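Local coordinates for protein oligogalacturonate lyase (Yersinia enterocolitica subsp. enterocolitica, PDB 3PE7) that probably cleaves oligogalacturonates, short fragments of pectin, by beta-elimination in the cytoplasm, using an active site that holds manganese, at residues A[227-232]-A[272-277]; A[249-254]-A[266-271]; A[200-205]-A[218-223]. All coordinates share one frame; numbering follows the deposited sequence.

Overall arrangement
All three contacts lie in two neighbouring blades of a seven-bladed beta-propeller. Contacts 2 and 3 are each the antiparallel pairing of the two middle strands of a blade, partly buried and tied by regular backbone hydrogen bonds, with an aromatic ring on each strand. Contact 1, at the surface, joins the outer edges of the same two blades and relies on side-chain packing and a shared water. Its residues 229-231 pair with 218-220 of contact 3, and Arg277 pairs with Ser268 of contact 2. Contacts 1 and 2 share a calcium ion, bound by Glu272 and Asp270, whereas contact 3 has no metal ligand and gathers carboxylates and waters at the end away from its hairpin loop.

Contact 1. Residues A[227-232]-A[272-277]; sequences NMRKVK and ETLENR. With CA (calcium ion), chain D.
The seam between two adjacent propeller blades is closed near the surface by Val231 and Lys232 of one blade against Leu274 and Asn276 of the next. Leu274 reaches across with a single branch: its CD1 lies 3.9 Å from Lys230 O and 4.1 Å from Arg229 CG, the side chains of Leu274 and Arg229 crossing at about a right angle. With chi1 at 72°, Arg229 CG stands between its backbone N and carbonyl carbon to meet Leu274; the bend at chi2 (-86°) then turns the guanidinium back to its own segment. Arg229 NH2 donates to Asn227 O at 2.9 Å, tilted from the carbonyl plane, and is also hydrogen-bonded to Asn222, while Asn227 OD1 sits over one guanidinium face. A water donates to both Val231 O and Leu274 O, each at 2.9 Å, and so satisfies a carbonyl on each side of the seam, across which no direct hydrogen bond is clear. Farther along the seam the amide of Asn276 slants across the aliphatic part of Lys232, with Asn276 CG 3.8 Å from Lys232 CB, and lies crosswise to Val231. The ammonium of Lys232 runs on to a salt bridge with Glu238, a hydrogen bond with Tyr254 and a cation-pi contact with Tyr267. At the other end of 272-277, Glu272 OE2 binds the calcium ion at 2.3 Å beside Asp270, and Glu272 OE1 forms a salt bridge with Arg196. Leu274 thus follows a metal-bound turn leading into the outermost strand of its blade, and the whole is an inter-blade junction of a beta-propeller, whose outer edges pack without forming a continuous sheet.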
loop_
_atom_site.group_PDB
_atom_site.type_symbol
_atom_site.label_atom_id
_atom_site.label_comp_id
_atom_site.label_asym_id
_atom_site.label_seq_id
_atom_site.Cartn_x
_atom_site.Cartn_y
_atom_site.Cartn_z
ATOM N N ASN A 227 8.105 -21.559 13.338
ATOM C CA ASN A 227 6.974 -22.036 12.544
ATOM C C ASN A 227 6.835 -21.309 11.206
ATOM O O ASN A 227 5.737 -20.896 10.825
ATOM C CB ASN A 227 5.667 -21.921 13.335
ATOM C CG ASN A 227 4.704 -23.055 13.039
ATOM O OD1 ASN A 227 3.720 -22.875 12.322
ATOM N ND2 ASN A 227 4.976 -24.241 13.614
ATOM N N MET A 228 7.953 -21.147 10.511
ATOM C CA MET A 228 7.908 -20.574 9.175
ATOM C C MET A 228 7.240 -21.563 8.224
ATOM O O MET A 228 7.658 -22.718 8.119
ATOM C CB MET A 228 9.319 -20.194 8.707
ATOM C CG MET A 228 9.347 -19.514 7.346
ATOM S SD MET A 228 11.012 -19.068 6.814
ATOM C CE MET A 228 11.763 -20.687 6.642
ATOM N N ARG A 229 6.191 -21.118 7.538
ATOM C CA ARG A 229 5.438 -21.995 6.652
ATOM C C ARG A 229 4.885 -21.234 5.456
ATOM O O ARG A 229 4.562 -20.070 5.561
ATOM C CB ARG A 229 4.308 -22.715 7.407
ATOM C CG ARG A 229 3.102 -21.855 7.836
ATOM C CD ARG A 229 3.350 -21.191 9.170
ATOM N NE ARG A 229 2.142 -20.668 9.816
ATOM C CZ ARG A 229 2.156 -19.772 10.800
ATOM N NH1 ARG A 229 1.015 -19.349 11.332
ATOM N NH2 ARG A 229 3.311 -19.283 11.248
ATOM N N LYS A 230 4.770 -21.910 4.322
ATOM C CA LYS A 230 4.136 -21.284 3.172
ATOM C C LYS A 230 2.620 -21.263 3.315
ATOM O O LYS A 230 2.009 -22.175 3.893
ATOM C CB LYS A 230 4.575 -21.922 1.848
ATOM C CG LYS A 230 4.388 -23.392 1.698
ATOM C CD LYS A 230 4.907 -23.869 0.322
ATOM C CE LYS A 230 6.378 -23.590 0.113
ATOM N NZ LYS A 230 6.886 -24.342 -1.083
ATOM N N VAL A 231 2.020 -20.202 2.789
ATOM C CA VAL A 231 0.561 -20.056 2.769
ATOM C C VAL A 231 -0.059 -21.128 1.872
ATOM O O VAL A 231 -1.100 -21.716 2.200
ATOM C CB VAL A 231 0.185 -18.617 2.318
ATOM C CG1 VAL A 231 -1.316 -18.503 1.983
ATOM C CG2 VAL A 231 0.593 -17.611 3.388
ATOM N N LYS A 232 0.594 -21.408 0.749
ATOM C CA LYS A 232 0.161 -22.495 -0.123
ATOM C C LYS A 232 1.333 -23.043 -0.919
ATOM O O LYS A 232 2.359 -22.371 -1.067
ATOM C CB LYS A 232 -0.955 -22.037 -1.069
ATOM C CG LYS A 232 -0.473 -21.291 -2.312
ATOM C CD LYS A 232 -1.626 -20.762 -3.133
ATOM C CE LYS A 232 -2.426 -21.890 -3.783
ATOM N NZ LYS A 232 -3.584 -21.321 -4.577
ATOM N N GLU A 272 -5.184 -19.952 10.144
ATOM C CA GLU A 272 -5.054 -21.085 11.075
ATOM C C GLU A 272 -5.097 -22.432 10.344
ATOM O O GLU A 272 -4.284 -23.337 10.567
ATOM C CB GLU A 272 -6.140 -21.034 12.162
ATOM C CG GLU A 272 -6.010 -19.881 13.149
ATOM C CD GLU A 272 -6.631 -18.569 12.634
ATOM O OE1 GLU A 272 -6.419 -17.522 13.289
ATOM O OE2 GLU A 272 -7.359 -18.580 11.614
ATOM N N THR A 273 -6.047 -22.538 9.433
ATOM C CA THR A 273 -6.346 -23.746 8.725
ATOM C C THR A 273 -5.434 -23.940 7.481
ATOM O O THR A 273 -5.178 -25.077 7.026
ATOM C CB THR A 273 -7.829 -23.555 8.348
ATOM O OG1 THR A 273 -8.680 -24.245 9.291
ATOM C CG2 THR A 273 -8.127 -23.888 6.984
ATOM N N LEU A 274 -4.965 -22.815 6.941
ATOM C CA LEU A 274 -4.254 -22.755 5.643
ATOM C C LEU A 274 -5.036 -23.318 4.454
ATOM O O LEU A 274 -4.462 -23.614 3.393
ATOM C CB LEU A 274 -2.837 -23.349 5.737
ATOM C CG LEU A 274 -1.862 -22.617 6.667
ATOM C CD1 LEU A 274 -0.503 -23.292 6.606
ATOM C CD2 LEU A 274 -1.724 -21.130 6.339
ATOM N N GLU A 275 -6.352 -23.448 4.616
ATOM C CA GLU A 275 -7.220 -23.707 3.472
ATOM C C GLU A 275 -7.234 -22.498 2.569
ATOM O O GLU A 275 -7.531 -21.391 3.023
ATOM C CB GLU A 275 -8.651 -24.002 3.908
ATOM C CG GLU A 275 -9.598 -24.336 2.738
ATOM C CD GLU A 275 -10.976 -24.780 3.198
ATOM O OE1 GLU A 275 -11.382 -24.420 4.330
ATOM O OE2 GLU A 275 -11.647 -25.502 2.439
ATOM N N ASN A 276 -6.908 -22.724 1.299
ATOM C CA ASN A 276 -6.996 -21.692 0.276
ATOM C C ASN A 276 -8.235 -21.924 -0.582
ATOM O O ASN A 276 -8.455 -23.044 -1.080
ATOM C CB ASN A 276 -5.738 -21.707 -0.609
ATOM C CG ASN A 276 -4.488 -21.255 0.128
ATOM O OD1 ASN A 276 -4.040 -21.886 1.096
ATOM N ND2 ASN A 276 -3.909 -20.169 -0.336
ATOM N N ARG A 277 -9.055 -20.885 -0.732
ATOM C CA ARG A 277 -10.307 -20.995 -1.487
ATOM C C ARG A 277 -10.409 -19.939 -2.582
ATOM O O ARG A 277 -10.088 -18.774 -2.358
ATOM C CB ARG A 277 -11.497 -20.863 -0.527
ATOM C CG ARG A 277 -11.658 -22.074 0.378
ATOM C CD ARG A 277 -13.070 -22.097 0.952
ATOM N NE ARG A 277 -13.081 -21.727 2.360
ATOM C CZ ARG A 277 -13.598 -22.495 3.318
ATOM N NH1 ARG A 277 -14.158 -23.665 3.015
ATOM N NH2 ARG A 277 -13.562 -22.092 4.580
HETATM CA CA CA D . -9.609 -18.812 11.033
HETATM O O HOH W 1 -1.940 -24.488 2.243
#

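Contact 2. Residues A[249-254]-A[266-271]; sequences GSALVY and IYSADP. With CA (calcium ion), chain D.
Tyr254 and Tyr267 form the dense end of this pairing. Tyr267 CB sits over one face of the Tyr254 ring, 3.6 Å from its centroid and 23° off the normal, in a CH-pi contact; the two rings are only 21° from parallel but displaced laterally to centroids 5.5 Å apart, too far for a real stack. With CG of Tyr254 placed between its backbone N and carbonyl carbon (chi1 63°), the ring leans over the neighbouring strand, and its edge is turned to Ala269 CB. Tyr254 OH lies close to the side chain of Asn276. On the opposite face of the sheet Val253 CG1 meets Ile266 CG2 at 3.7 Å. The two strands are the middle pair of a four-stranded propeller blade, a beta hairpin in which Leu252 with Ala269 and Tyr254 with Tyr267 are hydrogen-bonded pairs. The bond from Ala269 N to Leu252 O measures 2.8 Å and that from Tyr267 N to Tyr254 O 2.9 Å. Between these pairs, Val253 faces Ser268 in a non-hydrogen-bonded one. Toward 249-251 the pairing gives way to sparser, partly solvent-exposed contacts: Pro271 CD approaches Ser250 O at 3.6 Å, and Ser250 OG turns to Asp248. Here Asp270 directs its carboxylate to the calcium ion, OD1 at 2.4 Å and OD2 more loosely at 2.8 Å, with the backbone N of Thr273 also bonded to OD2.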
loop_
_atom_site.group_PDB
_atom_site.type_symbol
_atom_site.label_atom_id
_atom_site.label_comp_id
_atom_site.label_asym_id
_atom_site.label_seq_id
_atom_site.Cartn_x
_atom_site.Cartn_y
_atom_site.Cartn_z
ATOM N N GLY A 249 -8.268 -8.928 9.901
ATOM C CA GLY A 249 -7.354 -10.042 10.181
ATOM C C GLY A 249 -7.956 -11.429 10.012
ATOM O O GLY A 249 -7.365 -12.427 10.455
ATOM N N SER A 250 -9.128 -11.494 9.386
ATOM C CA SER A 250 -9.846 -12.766 9.203
ATOM C C SER A 250 -9.182 -13.705 8.195
ATOM O O SER A 250 -9.318 -14.932 8.308
ATOM C CB SER A 250 -11.296 -12.484 8.788
ATOM O OG SER A 250 -11.351 -11.737 7.561
ATOM N N ALA A 251 -8.469 -13.134 7.215
ATOM C CA ALA A 251 -7.916 -13.915 6.103
ATOM C C ALA A 251 -6.809 -13.136 5.402
ATOM O O ALA A 251 -6.766 -11.889 5.494
ATOM C CB ALA A 251 -9.012 -14.266 5.104
ATOM N N LEU A 252 -5.935 -13.882 4.713
ATOM C CA LEU A 252 -5.000 -13.323 3.742
ATOM C C LEU A 252 -5.611 -13.510 2.355
ATOM O O LEU A 252 -6.019 -14.609 1.993
ATOM C CB LEU A 252 -3.631 -14.009 3.847
ATOM C CG LEU A 252 -2.441 -13.345 3.140
ATOM C CD1 LEU A 252 -1.997 -12.070 3.868
ATOM C CD2 LEU A 252 -1.317 -14.338 3.025
ATOM N N VAL A 253 -5.708 -12.420 1.599
ATOM C CA VAL A 253 -6.316 -12.435 0.260
ATOM C C VAL A 253 -5.201 -12.234 -0.753
ATOM O O VAL A 253 -4.224 -11.549 -0.473
ATOM C CB VAL A 253 -7.412 -11.340 0.138
ATOM C CG1 VAL A 253 -7.934 -11.172 -1.306
ATOM C CG2 VAL A 253 -8.577 -11.651 1.093
ATOM N N TYR A 254 -5.342 -12.857 -1.919
ATOM C CA TYR A 254 -4.335 -12.718 -2.971
ATOM C C TYR A 254 -4.939 -13.027 -4.328
ATOM O O TYR A 254 -6.080 -13.480 -4.436
ATOM C CB TYR A 254 -3.117 -13.634 -2.701
ATOM C CG TYR A 254 -3.447 -15.114 -2.704
ATOM C CD1 TYR A 254 -3.926 -15.750 -1.542
ATOM C CD2 TYR A 254 -3.289 -15.879 -3.869
ATOM C CE1 TYR A 254 -4.238 -17.125 -1.553
ATOM C CE2 TYR A 254 -3.587 -17.241 -3.883
ATOM C CZ TYR A 254 -4.057 -17.854 -2.724
ATOM O OH TYR A 254 -4.369 -19.207 -2.776
ATOM N N ILE A 266 -9.434 -14.119 -7.517
ATOM C CA ILE A 266 -9.228 -13.752 -6.106
ATOM C C ILE A 266 -9.370 -14.994 -5.228
ATOM O O ILE A 266 -10.350 -15.753 -5.367
ATOM C CB ILE A 266 -10.234 -12.670 -5.619
ATOM C CG1 ILE A 266 -10.184 -11.426 -6.517
ATOM C CG2 ILE A 266 -9.984 -12.310 -4.172
ATOM C CD1 ILE A 266 -11.305 -10.412 -6.215
ATOM N N TYR A 267 -8.392 -15.193 -4.346
ATOM C CA TYR A 267 -8.361 -16.323 -3.417
ATOM C C TYR A 267 -8.268 -15.799 -1.997
ATOM O O TYR A 267 -7.816 -14.675 -1.762
ATOM C CB TYR A 267 -7.123 -17.186 -3.673
ATOM C CG TYR A 267 -7.299 -18.286 -4.697
ATOM C CD1 TYR A 267 -7.401 -19.622 -4.307
ATOM C CD2 TYR A 267 -7.376 -17.990 -6.055
ATOM C CE1 TYR A 267 -7.556 -20.643 -5.255
ATOM C CE2 TYR A 267 -7.532 -19.008 -7.006
ATOM C CZ TYR A 267 -7.622 -20.320 -6.592
ATOM O OH TYR A 267 -7.792 -21.313 -7.537
ATOM N N SER A 268 -8.704 -16.619 -1.047
ATOM C CA SER A 268 -8.569 -16.306 0.365
ATOM C C SER A 268 -7.862 -17.478 1.015
ATOM O O SER A 268 -8.081 -18.624 0.604
ATOM C CB SER A 268 -9.964 -16.170 0.975
ATOM O OG SER A 268 -9.887 -15.391 2.143
ATOM N N ALA A 269 -7.017 -17.206 2.010
ATOM C CA ALA A 269 -6.415 -18.273 2.814
ATOM C C ALA A 269 -6.735 -18.027 4.278
ATOM O O ALA A 269 -6.558 -16.916 4.754
ATOM C CB ALA A 269 -4.915 -18.290 2.630
ATOM N N ASP A 270 -7.212 -19.054 4.984
ATOM C CA ASP A 270 -7.402 -18.934 6.430
ATOM C C ASP A 270 -6.057 -19.135 7.117
ATOM O O ASP A 270 -5.394 -20.123 6.881
ATOM C CB ASP A 270 -8.381 -19.974 6.949
ATOM C CG ASP A 270 -8.739 -19.744 8.409
ATOM O OD1 ASP A 270 -9.580 -18.861 8.666
ATOM O OD2 ASP A 270 -8.163 -20.405 9.294
ATOM N N PRO A 271 -5.670 -18.201 7.993
ATOM C CA PRO A 271 -4.339 -18.259 8.587
ATOM C C PRO A 271 -4.118 -19.468 9.507
ATOM O O PRO A 271 -2.992 -19.998 9.591
ATOM C CB PRO A 271 -4.244 -16.928 9.348
ATOM C CG PRO A 271 -5.208 -16.071 8.704
ATOM C CD PRO A 271 -6.353 -16.940 8.312
HETATM CA CA CA D . -9.609 -18.812 11.033
#

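Contact 3. Residues A[200-205]-A[218-223]; sequences DSTVAF and MWLINE
Between Thr202-Phe205 and Met218-Asn222 alternate residues bond across: Val203 exchanges two bonds with Ile221 (N to O 2.9 Å, O to N 2.8 Å), and Phe205 does likewise with Trp219. The residues between them bond to the outer strands and their extensions, Thr202 to Arg196, Ala204 to Ile194, Met218 to Val231 and Leu220 to Arg229. The ladder ends less regularly, where Glu223 N reaches Ser201 O at 3.1 Å from well above the carbonyl plane. Ser201 O, Thr202 OG1 and Asn222 OD1 surround one water, which has too few hydrogens to serve all three at once; Asp199 also bonds Thr202 OG1, and Thr226 bonds Asn222 ND2. Glu223 extends along Asp200, its CB 3.2 Å from Asp200 O. Glu223 OE1 and Asp200 OD1 lie 4.7 Å apart and share Lys138, which probably offsets their repulsion; Tyr195 also binds Glu223 OE1, and a second water donates to Glu223 OE2 at 2.7 Å. On the face of Val203, Phe205, Trp219 and Ile221, a chi1 of 66° tips the Phe205 ring over the neighbouring strand, so that Trp219 CB lies above one face, offset toward the rim; Trp219 NE1 bonds Ala216 O. This is the central antiparallel hairpin of a beta-propeller blade.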
loop_
_atom_site.group_PDB
_atom_site.type_symbol
_atom_site.label_atom_id
_atom_site.label_comp_id
_atom_site.label_asym_id
_atom_site.label_seq_id
_atom_site.Cartn_x
_atom_site.Cartn_y
_atom_site.Cartn_z
ATOM N N ASP A 200 -0.596 -10.260 16.750
ATOM C CA ASP A 200 0.858 -10.034 16.699
ATOM C C ASP A 200 1.691 -11.297 16.556
ATOM O O ASP A 200 2.853 -11.214 16.162
ATOM C CB ASP A 200 1.339 -9.256 17.927
ATOM C CG ASP A 200 0.780 -7.860 17.991
ATOM O OD1 ASP A 200 1.216 -7.137 18.896
ATOM O OD2 ASP A 200 -0.085 -7.474 17.164
ATOM N N SER A 201 1.114 -12.460 16.865
ATOM C CA SER A 201 1.837 -13.716 16.763
ATOM C C SER A 201 2.045 -14.173 15.306
ATOM O O SER A 201 2.832 -15.087 15.055
ATOM C CB SER A 201 1.129 -14.808 17.577
ATOM O OG SER A 201 1.274 -14.586 18.988
ATOM N N THR A 202 1.358 -13.534 14.352
ATOM C CA THR A 202 1.440 -13.933 12.949
ATOM C C THR A 202 1.966 -12.800 12.053
ATOM O O THR A 202 1.397 -11.712 12.017
ATOM C CB THR A 202 0.072 -14.406 12.417
ATOM O OG1 THR A 202 -0.400 -15.495 13.228
ATOM C CG2 THR A 202 0.178 -14.914 10.987
ATOM N N VAL A 203 3.053 -13.083 11.339
ATOM C CA VAL A 203 3.591 -12.141 10.352
ATOM C C VAL A 203 3.619 -12.792 8.973
ATOM O O VAL A 203 4.177 -13.891 8.798
ATOM C CB VAL A 203 5.027 -11.665 10.751
ATOM C CG1 VAL A 203 5.596 -10.660 9.716
ATOM C CG2 VAL A 203 5.025 -11.054 12.158
ATOM N N ALA A 204 2.996 -12.134 7.987
ATOM C CA ALA A 204 3.073 -12.593 6.614
ATOM C C ALA A 204 4.241 -11.869 5.973
ATOM O O ALA A 204 4.565 -10.758 6.372
ATOM C CB ALA A 204 1.769 -12.293 5.849
ATOM N N PHE A 205 4.878 -12.520 5.005
ATOM C CA PHE A 205 5.961 -11.889 4.210
ATOM C C PHE A 205 6.101 -12.654 2.914
ATOM O O PHE A 205 5.506 -13.715 2.745
ATOM C CB PHE A 205 7.304 -11.867 4.973
ATOM C CG PHE A 205 7.895 -13.237 5.215
ATOM C CD1 PHE A 205 8.928 -13.719 4.410
ATOM C CD2 PHE A 205 7.437 -14.041 6.263
ATOM C CE1 PHE A 205 9.468 -14.977 4.631
ATOM C CE2 PHE A 205 7.985 -15.306 6.479
ATOM C CZ PHE A 205 9.001 -15.768 5.665
ATOM N N MET A 218 4.113 -16.588 -0.972
ATOM C CA MET A 218 3.552 -16.140 0.299
ATOM C C MET A 218 3.929 -17.060 1.458
ATOM O O MET A 218 3.789 -18.279 1.370
ATOM C CB MET A 218 2.021 -16.058 0.209
ATOM C CG MET A 218 1.477 -15.056 -0.808
ATOM S SD MET A 218 -0.289 -15.372 -1.136
ATOM C CE MET A 218 -1.055 -14.712 0.304
ATOM N N TRP A 219 4.380 -16.436 2.540
ATOM C CA TRP A 219 4.838 -17.136 3.739
ATOM C C TRP A 219 4.248 -16.522 4.996
ATOM O O TRP A 219 3.861 -15.348 5.018
ATOM C CB TRP A 219 6.373 -17.080 3.819
ATOM C CG TRP A 219 6.996 -17.810 2.669
ATOM C CD1 TRP A 219 7.107 -17.359 1.384
ATOM C CD2 TRP A 219 7.543 -19.137 2.678
ATOM N NE1 TRP A 219 7.707 -18.308 0.602
ATOM C CE2 TRP A 219 7.987 -19.409 1.368
ATOM C CE3 TRP A 219 7.721 -20.117 3.677
ATOM C CZ2 TRP A 219 8.589 -20.628 1.010
ATOM C CZ3 TRP A 219 8.332 -21.339 3.318
ATOM C CH2 TRP A 219 8.754 -21.571 1.996
ATOM N N LEU A 220 4.131 -17.339 6.032
ATOM C CA LEU A 220 3.811 -16.854 7.356
ATOM C C LEU A 220 4.941 -17.277 8.289
ATOM O O LEU A 220 5.613 -18.287 8.059
ATOM C CB LEU A 220 2.499 -17.454 7.866
ATOM C CG LEU A 220 1.202 -17.191 7.116
ATOM C CD1 LEU A 220 0.092 -17.946 7.842
ATOM C CD2 LEU A 220 0.887 -15.696 7.126
ATOM N N ILE A 221 5.144 -16.497 9.340
ATOM C CA ILE A 221 6.060 -16.895 10.413
ATOM C C ILE A 221 5.509 -16.358 11.723
ATOM O O ILE A 221 4.803 -15.333 11.746
ATOM C CB ILE A 221 7.515 -16.387 10.142
ATOM C CG1 ILE A 221 8.545 -17.100 11.030
ATOM C CG2 ILE A 221 7.605 -14.853 10.254
ATOM C CD1 ILE A 221 9.993 -16.891 10.552
ATOM N N ASN A 222 5.805 -17.051 12.818
ATOM C CA ASN A 222 5.467 -16.517 14.128
ATOM C C ASN A 222 6.368 -15.350 14.462
ATOM O O ASN A 222 7.511 -15.276 13.981
ATOM C CB ASN A 222 5.587 -17.588 15.216
ATOM C CG ASN A 222 4.566 -18.704 15.074
ATOM O OD1 ASN A 222 3.584 -18.605 14.331
ATOM N ND2 ASN A 222 4.782 -19.774 15.828
ATOM N N GLU A 223 5.861 -14.453 15.304
ATOM C CA GLU A 223 6.595 -13.268 15.726
ATOM C C GLU A 223 7.957 -13.613 16.328
ATOM O O GLU A 223 8.907 -12.855 16.179
ATOM C CB GLU A 223 5.774 -12.479 16.732
ATOM C CG GLU A 223 6.226 -11.045 16.917
ATOM C CD GLU A 223 5.461 -10.346 17.993
ATOM O OE1 GLU A 223 5.318 -9.110 17.903
ATOM O OE2 GLU A 223 4.986 -11.040 18.927
HETATM O O HOH W 2 1.441 -17.500 13.621
HETATM O O HOH W 3 4.178 -13.380 19.882
#